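Local coordinates for protein transcription regulator AmtR (Mycobacterium smegmatis, PDB 5E57) that probably binds operator DNA as a dimeric TetR-family transcription regulator concerned with the control of nitrogen metabolism, at residues E19-H24 with A50-I55; D54-L59 with Y107-L112; G73-S78 with R128-S133; R122-L127 with P152-E157. One frame throughout, in Å; residues are numbered along the deposited sequence.

Contact 1 (E19-H24 with A50-I55); sequences ELFTTH and ATKDDI
Phe21 meets Lys52 because the first torsions of both turn their groups toward one another. The ring carbon CG of Phe21 stands opposite the carbonyl carbon (chi1 -64°), which carries the far rim of the ring toward segment 50-55; Phe21 CA and Ile55 CA are 10.3 Å apart. Lys52 sets CG opposite its backbone N (chi1 -173°) and then bends at chi3. Its CG lies 3.8 Å from Phe21 CZ, and its CD is 4.1 Å from Phe21 CE1, so the methylenes slant past the end of the ring. Ile55 uses its branch methyl: CG2 reaches Phe21 CE2 at 4.0 Å, the two side chains running nearly perpendicular. No hydrogen bond joins the segments; the contact is purely apolar. The ammonium of Lys52 turns elsewhere, to the carbonyls of Thr29 and Tyr26, while the Tyr26 ring meets Phe21 edge-to-face. Ile34 of helix 31-38 also packs on both Phe21 and Ile55. Just before Ile55, helix 52-61 is started by a capping box: Asp54 N donates to Thr51 OG1 at 3.0 Å, and the return bond from Thr51 N to Asp54 OD2 is weak. Helices 9-23 and 52-61 thus share a hydrophobic centre with helix 31-38, the first helix of the predicted helix-turn-helix, an organisation characteristic of the TetR-family N-terminal domain.

Contact 2 (D54-L59 with Y107-L112); sequences DILDAL and YLLPEL. With ACT (acetate ion), chain D.
Leu56 reaches Leu109 and Leu112 with its two methyls. From CB, which points at the 107-112 segment, CG leaves opposite the backbone N (chi1 -179°), continuing outward from helix 52-61. At CG the chain forks: CD2 alone meets Leu112 CD1, at 3.8 Å, while Leu109 CD2 lies 4.3 Å from Leu56 CD2 and 4.4 Å from Leu56 CD1. The first is a firm van der Waals contact, the others looser. Leu112 starts off at an angle to the helix, yet its end swings back so that CD1 meets the Leu56 methyl, the two side chains slanting across one another. The backbones stay well apart, with 9.6 Å between Leu56 CA and Leu112 CA, and side-chain length spans that distance. The turn presenting the two leucines is closed by a bond from Leu112 N to Leu109 O of 3.0 Å. At the other end of this segment, Tyr107 OH donates to acetate O at 2.8 Å, with that oxygen near the ring plane; the ion probably came from the crystallisation liquor. Thr63 also bonds to this hydroxyl. Among its neighbours, Leu56 touches Tyr26 and Phe117, while Leu112 rests on Phe120 of helix 118-142. The contact therefore joins helix 52-61 to the loop between helices 82-98 and 118-142, and Tyr107 continues from that loop to helix 151-165.

Contact 3 (G73-S78 with R128-S133); sequences GLLGES and RSAYRS
Leu75 lies over the flank of helix 118-142, with one methyl on Ala130 and the other near Ser133. Its CD1 is 3.8 Å from Ala130 CB and 4.1 Å from Ala130 CA, so this branch sits against the small side chain and the backbone beneath it. CD2 reaches one helical turn further along, 3.9 Å from Ser133 CB and 4.1 Å from Ala130 O. The isobutyl group therefore straddles the i, i+3 pair of Ala130 and Ser133. Setting CG opposite the carbonyl carbon (chi1 -73°) and extending the next bond (chi2 172°) aims the fork so that CD1 falls on Ala130 and CD2 on Ser133. A short side chain at Ala130 permits close approach: Leu75 CA and Ala130 CA are 7.3 Å apart, the smallest such separation between the segments. Leu75 comes near the end of helix 65-75, and the chain then turns away, with Gly76 N bonded to Gly73 O at 3.1 Å. The CB of Tyr131, the next residue after Ala130, points away from segment 73-78, and its hydroxyl bonds to Asp92. Arg128 forms salt bridges with Asp150 and with Asp166 of the second subunit. Ala130 is buried, whereas Leu75 and Ser133 are exposed, so the contact forms an edge of the helical bundle. With no hydrogen bond between the segments and just 111 Å² buried in total, the chemistry implies a modest, non-directional apolar contact of the leucine methyls with alanine and the CB of serine.

Contact 4 (R122-L127 with P152-E157); sequences RRRAEL and PFRLVE
Glu157 OE2 accepts from Arg124 NE at 2.8 Å with an N-H...O angle of 165°, the shorter bond of a two-pronged salt bridge. Its companion runs from Arg124 NH2 to Glu157 OE1 at 2.9 Å and is similarly straight. NE and one terminal nitrogen each take a different oxygen. OE2 uses its syn lone pair, OE1 is met on the syn side but somewhat out of the carboxylate plane, and the two flat groups are 25° apart. In Arg124, CG stands opposite the backbone N (chi1 174°), the chain runs extended to NE and the last torsion turns the flat group side-on, between helices whose local axes approach no closer than 12.3 Å. Phe153 lies beside the bridge, its ring edge toward Arg124 NH2, which is 3.6 Å from Phe153 CZ, while Glu157 CG covers one face of the ring near its rim. Phe153 CE2 in turn sits 3.5 Å above the guanidinium plane of Arg154. Although the two arginines come close, Asp165 of the second subunit forms salt bridges with both, and Asp150 pairs with Arg154. Two nearly straight bonds should fix the rotation of the Arg124 guanidinium, and the neighbouring positive charge probably stabilises ionised Glu157. The chemistry implies a buried ion-pair network that ties helix 118-142 to helix 151-165 and extends across the dimer interface.

Contacts 1 and 2 follow one another along helix 52-61, share Asp54 and Ile55, and touch where Phe21 CD2 meets Leu59 CD1 at 3.8 Å. Contact 2 reaches contact 4 through Tyr107, whose CE2 lies 3.3 Å from Glu157 OE2; the acetate held by that tyrosine is also about 3 Å from the Glu157 side chain, so the ion may mark a pocket there. Contacts 3 and 4 both use helix 118-142, with Arg128 CG 3.7 Å from Phe153 CD2. By contrast, the centres of contacts 1 and 3 are 31 Å apart, on opposite sides of the chain's centre; contacts 2 and 4 lie between them, with centres 16 Å apart.

Contact 1 (E19-H24 with A50-I55)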
loop_
_atom_site.group_PDB
_atom_site.type_symbol
_atom_site.label_atom_id
_atom_site.label_comp_id
_atom_site.label_asym_id
_atom_site.label_seq_id
_atom_site.Cartn_x
_atom_site.Cartn_y
_atom_site.Cartn_z
ATOM N N GLU A 19 1.448 -19.668 -0.661
ATOM C CA GLU A 19 0.165 -19.795 -0.002
ATOM C C GLU A 19 0.278 -19.611 1.525
ATOM O O GLU A 19 -0.470 -18.842 2.131
ATOM C CB GLU A 19 -0.481 -21.141 -0.325
ATOM C CG GLU A 19 -1.726 -21.360 0.535
ATOM C CD GLU A 19 -2.611 -22.501 0.048
ATOM O OE1 GLU A 19 -2.220 -23.224 -0.864
ATOM O OE2 GLU A 19 -3.694 -22.668 0.627
ATOM N N LEU A 20 1.178 -20.360 2.142
ATOM C CA LEU A 20 1.289 -20.392 3.576
ATOM C C LEU A 20 1.849 -19.092 4.033
ATOM O O LEU A 20 1.432 -18.567 5.078
ATOM C CB LEU A 20 2.177 -21.556 4.026
ATOM C CG LEU A 20 1.614 -22.926 3.678
ATOM C CD1 LEU A 20 2.706 -23.939 3.524
ATOM C CD2 LEU A 20 0.580 -23.356 4.724
ATOM N N PHE A 21 2.804 -18.533 3.291
ATOM C CA PHE A 21 3.361 -17.277 3.798
ATOM C C PHE A 21 2.329 -16.184 3.746
ATOM O O PHE A 21 2.308 -15.309 4.623
ATOM C CB PHE A 21 4.570 -16.790 3.011
ATOM C CG PHE A 21 5.787 -17.721 3.069
ATOM C CD1 PHE A 21 5.930 -18.631 4.042
ATOM C CD2 PHE A 21 6.807 -17.570 2.163
ATOM C CE1 PHE A 21 7.039 -19.464 4.101
ATOM C CE2 PHE A 21 7.921 -18.399 2.190
ATOM C CZ PHE A 21 8.036 -19.359 3.171
ATOM N N THR A 22 1.492 -16.165 2.699
ATOM C CA THR A 22 0.540 -15.049 2.572
ATOM C C THR A 22 -0.740 -15.271 3.360
ATOM O O THR A 22 -1.426 -14.323 3.670
ATOM C CB THR A 22 0.128 -14.807 1.141
ATOM O OG1 THR A 22 -0.278 -16.054 0.568
ATOM C CG2 THR A 22 1.306 -14.232 0.370
ATOM N N THR A 23 -1.073 -16.508 3.669
ATOM C CA THR A 23 -2.321 -16.742 4.381
ATOM C C THR A 23 -2.130 -17.237 5.796
ATOM O O THR A 23 -3.063 -17.127 6.587
ATOM C CB THR A 23 -3.269 -17.713 3.596
ATOM O OG1 THR A 23 -2.671 -18.991 3.471
ATOM C CG2 THR A 23 -3.551 -17.186 2.224
ATOM N N HIS A 24 -0.964 -17.785 6.132
ATOM C CA HIS A 24 -0.677 -18.146 7.531
ATOM C C HIS A 24 0.440 -17.267 8.154
ATOM O O HIS A 24 0.326 -16.833 9.270
ATOM C CB HIS A 24 -0.385 -19.662 7.628
ATOM C CG HIS A 24 -1.593 -20.520 7.321
ATOM N ND1 HIS A 24 -2.134 -20.644 6.049
ATOM C CD2 HIS A 24 -2.398 -21.258 8.134
ATOM C CE1 HIS A 24 -3.216 -21.407 6.093
ATOM N NE2 HIS A 24 -3.392 -21.798 7.343
ATOM N N ALA A 50 17.592 -24.426 0.358
ATOM C CA ALA A 50 18.327 -24.927 1.515
ATOM C C ALA A 50 17.729 -24.326 2.809
ATOM O O ALA A 50 17.752 -24.915 3.932
ATOM C CB ALA A 50 19.798 -24.557 1.328
ATOM N N THR A 51 17.198 -23.119 2.654
ATOM C CA THR A 51 16.572 -22.432 3.777
ATOM C C THR A 51 15.264 -21.814 3.368
ATOM O O THR A 51 14.979 -21.635 2.149
ATOM C CB THR A 51 17.425 -21.295 4.329
ATOM O OG1 THR A 51 17.499 -20.225 3.354
ATOM C CG2 THR A 51 18.786 -21.816 4.655
ATOM N N LYS A 52 14.485 -21.503 4.397
ATOM C CA LYS A 52 13.201 -20.875 4.202
ATOM C C LYS A 52 13.443 -19.521 3.547
ATOM O O LYS A 52 12.697 -19.133 2.627
ATOM C CB LYS A 52 12.436 -20.761 5.530
ATOM C CG LYS A 52 11.017 -20.263 5.356
ATOM C CD LYS A 52 10.134 -20.422 6.605
ATOM C CE LYS A 52 10.689 -19.818 7.854
ATOM N NZ LYS A 52 9.641 -19.798 8.931
ATOM N N ASP A 53 14.489 -18.817 4.005
ATOM C CA ASP A 53 14.838 -17.515 3.474
ATOM C C ASP A 53 15.078 -17.576 1.964
ATOM O O ASP A 53 14.727 -16.634 1.233
ATOM C CB ASP A 53 16.078 -16.961 4.204
ATOM C CG ASP A 53 15.759 -16.295 5.521
ATOM O OD1 ASP A 53 14.576 -16.089 5.942
ATOM O OD2 ASP A 53 16.739 -15.887 6.157
ATOM N N ASP A 54 15.724 -18.658 1.491
ATOM C CA ASP A 54 15.963 -18.835 0.073
ATOM C C ASP A 54 14.652 -18.924 -0.649
ATOM O O ASP A 54 14.546 -18.511 -1.837
ATOM C CB ASP A 54 16.729 -20.119 -0.228
ATOM C CG ASP A 54 18.211 -20.057 0.221
ATOM O OD1 ASP A 54 18.796 -18.955 0.273
ATOM O OD2 ASP A 54 18.766 -21.120 0.527
ATOM N N ILE A 55 13.630 -19.487 0.009
ATOM C CA ILE A 55 12.302 -19.635 -0.671
ATOM C C ILE A 55 11.665 -18.239 -0.855
ATOM O O ILE A 55 11.196 -17.871 -1.936
ATOM C CB ILE A 55 11.347 -20.542 0.155
ATOM C CG1 ILE A 55 11.942 -21.975 0.256
ATOM C CG2 ILE A 55 9.970 -20.561 -0.453
ATOM C CD1 ILE A 55 11.236 -22.885 1.252
#

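Contact 2 (D54-L59 with Y107-L112)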
loop_
_atom_site.group_PDB
_atom_site.type_symbol
_atom_site.label_atom_id
_atom_site.label_comp_id
_atom_site.label_asym_id
_atom_site.label_seq_id
_atom_site.Cartn_x
_atom_site.Cartn_y
_atom_site.Cartn_z
ATOM N N ASP A 54 15.724 -18.658 1.491
ATOM C CA ASP A 54 15.963 -18.835 0.073
ATOM C C ASP A 54 14.652 -18.924 -0.649
ATOM O O ASP A 54 14.546 -18.511 -1.837
ATOM C CB ASP A 54 16.729 -20.119 -0.228
ATOM C CG ASP A 54 18.211 -20.057 0.221
ATOM O OD1 ASP A 54 18.796 -18.955 0.273
ATOM O OD2 ASP A 54 18.766 -21.120 0.527
ATOM N N ILE A 55 13.630 -19.487 0.009
ATOM C CA ILE A 55 12.302 -19.635 -0.671
ATOM C C ILE A 55 11.665 -18.239 -0.855
ATOM O O ILE A 55 11.196 -17.871 -1.936
ATOM C CB ILE A 55 11.347 -20.542 0.155
ATOM C CG1 ILE A 55 11.942 -21.975 0.256
ATOM C CG2 ILE A 55 9.970 -20.561 -0.453
ATOM C CD1 ILE A 55 11.236 -22.885 1.252
ATOM N N LEU A 56 11.693 -17.472 0.223
ATOM C CA LEU A 56 11.188 -16.109 0.243
ATOM C C LEU A 56 11.928 -15.235 -0.738
ATOM O O LEU A 56 11.307 -14.419 -1.426
ATOM C CB LEU A 56 11.285 -15.509 1.673
ATOM C CG LEU A 56 10.774 -14.074 1.917
ATOM C CD1 LEU A 56 9.285 -13.979 1.612
ATOM C CD2 LEU A 56 11.005 -13.609 3.343
ATOM N N ASP A 57 13.244 -15.425 -0.842
ATOM C CA ASP A 57 14.008 -14.674 -1.841
ATOM C C ASP A 57 13.520 -14.931 -3.244
ATOM O O ASP A 57 13.294 -13.981 -3.994
ATOM C CB ASP A 57 15.495 -14.958 -1.759
ATOM C CG ASP A 57 16.331 -13.654 -1.779
ATOM O OD1 ASP A 57 15.745 -12.521 -1.701
ATOM O OD2 ASP A 57 17.574 -13.794 -1.879
ATOM N N ALA A 58 13.315 -16.200 -3.606
ATOM C CA ALA A 58 12.852 -16.471 -4.944
ATOM C C ALA A 58 11.420 -15.892 -5.171
ATOM O O ALA A 58 11.139 -15.322 -6.188
ATOM C CB ALA A 58 12.919 -17.938 -5.204
ATOM N N LEU A 59 10.527 -16.024 -4.207
ATOM C CA LEU A 59 9.201 -15.438 -4.339
ATOM C C LEU A 59 9.225 -13.944 -4.539
ATOM O O LEU A 59 8.574 -13.456 -5.446
ATOM C CB LEU A 59 8.316 -15.783 -3.138
ATOM C CG LEU A 59 7.993 -17.254 -2.968
ATOM C CD1 LEU A 59 7.413 -17.527 -1.609
ATOM C CD2 LEU A 59 7.052 -17.723 -4.079
ATOM N N TYR A 107 6.110 -7.632 1.434
ATOM C CA TYR A 107 7.119 -6.548 1.381
ATOM C C TYR A 107 7.312 -5.894 2.710
ATOM O O TYR A 107 8.336 -5.356 2.958
ATOM C CB TYR A 107 6.711 -5.470 0.378
ATOM C CG TYR A 107 6.752 -5.865 -1.099
ATOM C CD1 TYR A 107 7.394 -7.006 -1.542
ATOM C CD2 TYR A 107 6.231 -5.029 -2.052
ATOM C CE1 TYR A 107 7.451 -7.332 -2.904
ATOM C CE2 TYR A 107 6.309 -5.339 -3.398
ATOM C CZ TYR A 107 6.935 -6.479 -3.799
ATOM O OH TYR A 107 6.991 -6.766 -5.107
ATOM N N LEU A 108 6.313 -5.927 3.576
ATOM C CA LEU A 108 6.385 -5.257 4.842
ATOM C C LEU A 108 6.863 -6.116 6.035
ATOM O O LEU A 108 6.995 -5.625 7.144
ATOM C CB LEU A 108 5.010 -4.728 5.151
ATOM C CG LEU A 108 4.473 -3.780 4.054
ATOM C CD1 LEU A 108 3.132 -3.175 4.523
ATOM C CD2 LEU A 108 5.480 -2.687 3.650
ATOM N N LEU A 109 7.136 -7.371 5.797
ATOM C CA LEU A 109 7.697 -8.243 6.811
ATOM C C LEU A 109 8.950 -7.598 7.403
ATOM O O LEU A 109 9.841 -7.276 6.649
ATOM C CB LEU A 109 8.091 -9.506 6.107
ATOM C CG LEU A 109 7.337 -10.828 6.214
ATOM C CD1 LEU A 109 5.931 -10.788 6.734
ATOM C CD2 LEU A 109 7.506 -11.624 4.908
ATOM N N PRO A 110 9.043 -7.446 8.740
ATOM C CA PRO A 110 10.310 -6.996 9.332
ATOM C C PRO A 110 11.496 -7.867 8.939
ATOM O O PRO A 110 12.547 -7.316 8.742
ATOM C CB PRO A 110 10.064 -7.051 10.837
ATOM C CG PRO A 110 8.571 -7.124 10.990
ATOM C CD PRO A 110 8.043 -7.786 9.762
ATOM N N GLU A 111 11.303 -9.164 8.672
ATOM C CA GLU A 111 12.427 -10.000 8.156
ATOM C C GLU A 111 13.135 -9.399 6.942
ATOM O O GLU A 111 14.293 -9.690 6.682
ATOM C CB GLU A 111 11.966 -11.394 7.733
ATOM C CG GLU A 111 11.550 -12.325 8.821
ATOM C CD GLU A 111 10.142 -12.077 9.350
ATOM O OE1 GLU A 111 9.701 -12.921 10.114
ATOM O OE2 GLU A 111 9.502 -11.029 9.108
ATOM N N LEU A 112 12.431 -8.605 6.150
ATOM C CA LEU A 112 13.045 -8.000 4.963
ATOM C C LEU A 112 14.022 -6.886 5.260
ATOM O O LEU A 112 14.740 -6.435 4.340
ATOM C CB LEU A 112 11.992 -7.453 3.988
ATOM C CG LEU A 112 11.611 -8.471 2.913
ATOM C CD1 LEU A 112 11.272 -9.840 3.466
ATOM C CD2 LEU A 112 10.440 -7.903 2.150
HETATM C C ACT D . 6.646 -3.907 -7.647
HETATM O O ACT D . 6.969 -4.380 -6.579
HETATM O OXT ACT D . 6.323 -2.684 -7.646
HETATM C CH3 ACT D . 6.657 -4.824 -8.877
#

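Contact 3 (G73-S78 with R128-S133)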
loop_
_atom_site.group_PDB
_atom_site.type_symbol
_atom_site.label_atom_id
_atom_site.label_comp_id
_atom_site.label_asym_id
_atom_site.label_seq_id
_atom_site.Cartn_x
_atom_site.Cartn_y
_atom_site.Cartn_z
ATOM N N GLY A 73 14.610 -1.004 -19.759
ATOM C CA GLY A 73 14.495 -0.744 -21.189
ATOM C C GLY A 73 13.821 0.567 -21.555
ATOM O O GLY A 73 14.228 1.247 -22.485
ATOM N N LEU A 74 12.773 0.927 -20.821
ATOM C CA LEU A 74 12.012 2.134 -21.064
ATOM C C LEU A 74 12.864 3.356 -20.771
ATOM O O LEU A 74 12.781 4.371 -21.460
ATOM C CB LEU A 74 10.702 2.150 -20.188
ATOM C CG LEU A 74 9.619 1.110 -20.524
ATOM C CD1 LEU A 74 8.475 1.020 -19.541
ATOM C CD2 LEU A 74 8.974 1.393 -21.824
ATOM N N LEU A 75 13.703 3.281 -19.744
ATOM C CA LEU A 75 14.597 4.419 -19.416
ATOM C C LEU A 75 15.580 4.705 -20.564
ATOM O O LEU A 75 16.024 5.843 -20.716
ATOM C CB LEU A 75 15.363 4.180 -18.125
ATOM C CG LEU A 75 14.496 4.302 -16.860
ATOM C CD1 LEU A 75 15.316 3.843 -15.658
ATOM C CD2 LEU A 75 13.970 5.713 -16.685
ATOM N N GLY A 76 15.815 3.698 -21.412
ATOM C CA GLY A 76 16.802 3.792 -22.509
ATOM C C GLY A 76 16.178 4.336 -23.777
ATOM O O GLY A 76 16.870 4.568 -24.756
ATOM N N GLU A 77 14.872 4.562 -23.752
ATOM C CA GLU A 77 14.136 4.993 -24.940
ATOM C C GLU A 77 14.099 6.514 -25.042
ATOM O O GLU A 77 14.299 7.223 -24.054
ATOM C CB GLU A 77 12.706 4.443 -24.926
ATOM C CG GLU A 77 12.652 2.935 -24.902
ATOM C CD GLU A 77 11.217 2.352 -24.869
ATOM O OE1 GLU A 77 10.221 3.109 -24.960
ATOM O OE2 GLU A 77 11.117 1.130 -24.767
ATOM N N SER A 78 13.889 6.995 -26.264
ATOM C CA SER A 78 13.742 8.437 -26.531
ATOM C C SER A 78 12.239 8.637 -26.704
ATOM O O SER A 78 11.481 7.680 -26.789
ATOM C CB SER A 78 14.495 8.875 -27.815
ATOM N N ARG A 128 11.695 1.355 -7.958
ATOM C CA ARG A 128 11.149 2.607 -7.451
ATOM C C ARG A 128 11.826 3.814 -8.071
ATOM O O ARG A 128 11.166 4.811 -8.440
ATOM C CB ARG A 128 11.211 2.646 -5.928
ATOM C CG ARG A 128 10.720 3.923 -5.288
ATOM C CD ARG A 128 10.943 3.963 -3.800
ATOM N NE ARG A 128 10.426 5.180 -3.181
ATOM C CZ ARG A 128 10.807 5.635 -1.970
ATOM N NH1 ARG A 128 11.623 4.956 -1.214
ATOM N NH2 ARG A 128 10.259 6.698 -1.453
ATOM N N SER A 129 13.139 3.714 -8.213
ATOM C CA SER A 129 13.913 4.816 -8.749
ATOM C C SER A 129 13.611 4.965 -10.241
ATOM O O SER A 129 13.568 6.111 -10.770
ATOM C CB SER A 129 15.414 4.571 -8.471
ATOM O OG SER A 129 16.200 5.489 -9.203
ATOM N N ALA A 130 13.358 3.844 -10.944
ATOM C CA ALA A 130 13.025 3.955 -12.318
ATOM C C ALA A 130 11.707 4.663 -12.490
ATOM O O ALA A 130 11.541 5.481 -13.372
ATOM C CB ALA A 130 12.987 2.603 -12.978
ATOM N N TYR A 131 10.723 4.307 -11.684
ATOM C CA TYR A 131 9.444 4.976 -11.742
ATOM C C TYR A 131 9.584 6.441 -11.512
ATOM O O TYR A 131 8.967 7.248 -12.201
ATOM C CB TYR A 131 8.473 4.407 -10.671
ATOM C CG TYR A 131 7.624 3.215 -11.098
ATOM C CD1 TYR A 131 6.412 3.399 -11.717
ATOM C CD2 TYR A 131 7.983 1.903 -10.765
ATOM C CE1 TYR A 131 5.595 2.329 -12.053
ATOM C CE2 TYR A 131 7.173 0.842 -11.100
ATOM C CZ TYR A 131 5.978 1.058 -11.752
ATOM O OH TYR A 131 5.168 -0.047 -12.093
ATOM N N ARG A 132 10.366 6.813 -10.490
ATOM C CA ARG A 132 10.446 8.212 -10.138
ATOM C C ARG A 132 11.088 9.051 -11.287
ATOM O O ARG A 132 10.665 10.215 -11.524
ATOM C CB ARG A 132 11.253 8.357 -8.824
ATOM C CG ARG A 132 11.345 9.772 -8.338
ATOM C CD ARG A 132 12.412 9.998 -7.296
ATOM N NE ARG A 132 12.147 9.118 -6.149
ATOM C CZ ARG A 132 11.274 9.353 -5.160
ATOM N NH1 ARG A 132 10.538 10.467 -5.115
ATOM N NH2 ARG A 132 11.151 8.453 -4.182
ATOM N N SER A 133 12.104 8.475 -11.952
ATOM C CA SER A 133 12.698 9.107 -13.122
ATOM C C SER A 133 11.700 9.295 -14.209
ATOM O O SER A 133 11.612 10.378 -14.710
ATOM C CB SER A 133 13.868 8.305 -13.724
ATOM O OG SER A 133 14.874 8.134 -12.745
#

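Contact 4 (R122-L127 with P152-E157)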
loop_
_atom_site.group_PDB
_atom_site.type_symbol
_atom_site.label_atom_id
_atom_site.label_comp_id
_atom_site.label_asym_id
_atom_site.label_seq_id
_atom_site.Cartn_x
_atom_site.Cartn_y
_atom_site.Cartn_z
ATOM N N ARG A 122 17.434 -3.630 -2.556
ATOM C CA ARG A 122 18.120 -2.777 -3.572
ATOM C C ARG A 122 17.445 -2.913 -4.925
ATOM O O ARG A 122 17.304 -1.975 -5.658
ATOM C CB ARG A 122 19.632 -3.145 -3.639
ATOM N N ARG A 123 16.998 -4.098 -5.270
ATOM C CA ARG A 123 16.322 -4.260 -6.512
ATOM C C ARG A 123 14.989 -3.512 -6.576
ATOM O O ARG A 123 14.659 -2.912 -7.582
ATOM C CB ARG A 123 15.991 -5.707 -6.752
ATOM C CG ARG A 123 17.137 -6.661 -6.629
ATOM C CD ARG A 123 18.097 -6.555 -7.775
ATOM N NE ARG A 123 17.510 -6.797 -9.082
ATOM C CZ ARG A 123 16.824 -7.879 -9.430
ATOM N NH1 ARG A 123 16.526 -8.853 -8.546
ATOM N NH2 ARG A 123 16.383 -7.964 -10.690
ATOM N N ARG A 124 14.171 -3.673 -5.552
ATOM C CA ARG A 124 12.911 -3.022 -5.516
ATOM C C ARG A 124 13.151 -1.529 -5.468
ATOM O O ARG A 124 12.424 -0.775 -6.118
ATOM C CB ARG A 124 12.117 -3.514 -4.290
ATOM C CG ARG A 124 10.837 -2.784 -4.106
ATOM C CD ARG A 124 9.790 -3.500 -3.188
ATOM N NE ARG A 124 8.750 -2.503 -2.881
ATOM C CZ ARG A 124 8.922 -1.559 -1.956
ATOM N NH1 ARG A 124 10.022 -1.575 -1.218
ATOM N NH2 ARG A 124 8.014 -0.633 -1.722
ATOM N N ALA A 125 14.151 -1.070 -4.691
ATOM C CA ALA A 125 14.473 0.360 -4.708
ATOM C C ALA A 125 14.878 0.903 -6.119
ATOM O O ALA A 125 14.546 2.007 -6.466
ATOM C CB ALA A 125 15.510 0.719 -3.616
ATOM N N GLU A 126 15.547 0.102 -6.929
ATOM C CA GLU A 126 15.837 0.439 -8.354
ATOM C C GLU A 126 14.568 0.524 -9.205
ATOM O O GLU A 126 14.440 1.350 -10.139
ATOM C CB GLU A 126 16.689 -0.665 -9.007
ATOM C CG GLU A 126 18.170 -0.433 -9.034
ATOM C CD GLU A 126 18.946 -1.673 -9.526
ATOM O OE1 GLU A 126 18.584 -2.294 -10.559
ATOM O OE2 GLU A 126 19.928 -2.038 -8.859
ATOM N N LEU A 127 13.604 -0.332 -8.899
ATOM C CA LEU A 127 12.325 -0.226 -9.606
ATOM C C LEU A 127 11.679 1.086 -9.270
ATOM O O LEU A 127 11.187 1.863 -10.176
ATOM C CB LEU A 127 11.403 -1.367 -9.228
ATOM C CG LEU A 127 10.097 -1.407 -9.992
ATOM C CD1 LEU A 127 10.281 -1.398 -11.498
ATOM C CD2 LEU A 127 9.277 -2.604 -9.547
ATOM N N PRO A 152 3.210 7.398 -8.617
ATOM C CA PRO A 152 2.809 6.300 -9.524
ATOM C C PRO A 152 3.276 4.951 -9.045
ATOM O O PRO A 152 2.529 3.928 -9.164
ATOM C CB PRO A 152 3.519 6.650 -10.828
ATOM C CG PRO A 152 3.506 8.115 -10.818
ATOM C CD PRO A 152 3.853 8.476 -9.381
ATOM N N PHE A 153 4.462 4.937 -8.429
ATOM C CA PHE A 153 4.945 3.683 -7.778
ATOM C C PHE A 153 3.997 3.254 -6.686
ATOM O O PHE A 153 3.632 2.086 -6.604
ATOM C CB PHE A 153 6.355 3.867 -7.244
ATOM C CG PHE A 153 6.901 2.702 -6.485
ATOM C CD1 PHE A 153 7.276 1.569 -7.114
ATOM C CD2 PHE A 153 7.174 2.817 -5.107
ATOM C CE1 PHE A 153 7.854 0.510 -6.398
ATOM C CE2 PHE A 153 7.730 1.778 -4.401
ATOM C CZ PHE A 153 8.071 0.619 -5.047
ATOM N N ARG A 154 3.622 4.161 -5.853
ATOM C CA ARG A 154 2.738 3.829 -4.731
ATOM C C ARG A 154 1.359 3.356 -5.214
ATOM O O ARG A 154 0.824 2.413 -4.653
ATOM C CB ARG A 154 2.599 5.009 -3.817
ATOM C CG ARG A 154 3.898 5.514 -3.219
ATOM C CD ARG A 154 4.549 4.449 -2.374
ATOM N NE ARG A 154 5.912 4.787 -1.986
ATOM C CZ ARG A 154 6.784 3.931 -1.447
ATOM N NH1 ARG A 154 6.481 2.680 -1.242
ATOM N NH2 ARG A 154 8.003 4.323 -1.157
ATOM N N LEU A 155 0.831 3.955 -6.275
ATOM C CA LEU A 155 -0.432 3.514 -6.904
ATOM C C LEU A 155 -0.354 2.132 -7.453
ATOM O O LEU A 155 -1.259 1.311 -7.246
ATOM C CB LEU A 155 -0.915 4.472 -7.997
ATOM C CG LEU A 155 -1.511 5.722 -7.397
ATOM C CD1 LEU A 155 -1.522 6.865 -8.389
ATOM C CD2 LEU A 155 -2.911 5.418 -6.916
ATOM N N VAL A 156 0.784 1.776 -8.028
ATOM C CA VAL A 156 0.940 0.397 -8.518
ATOM C C VAL A 156 0.970 -0.622 -7.412
ATOM O O VAL A 156 0.295 -1.713 -7.498
ATOM C CB VAL A 156 2.235 0.250 -9.347
ATOM C CG1 VAL A 156 2.591 -1.191 -9.611
ATOM C CG2 VAL A 156 2.142 1.063 -10.614
ATOM N N GLU A 157 1.720 -0.298 -6.357
ATOM C CA GLU A 157 1.812 -1.173 -5.198
ATOM C C GLU A 157 0.489 -1.238 -4.429
ATOM O O GLU A 157 0.230 -2.218 -3.735
ATOM C CB GLU A 157 3.031 -0.785 -4.278
ATOM C CG GLU A 157 4.361 -1.174 -4.999
ATOM C CD GLU A 157 5.499 -1.507 -4.066
ATOM O OE1 GLU A 157 5.439 -1.031 -2.916
ATOM O OE2 GLU A 157 6.482 -2.202 -4.510
#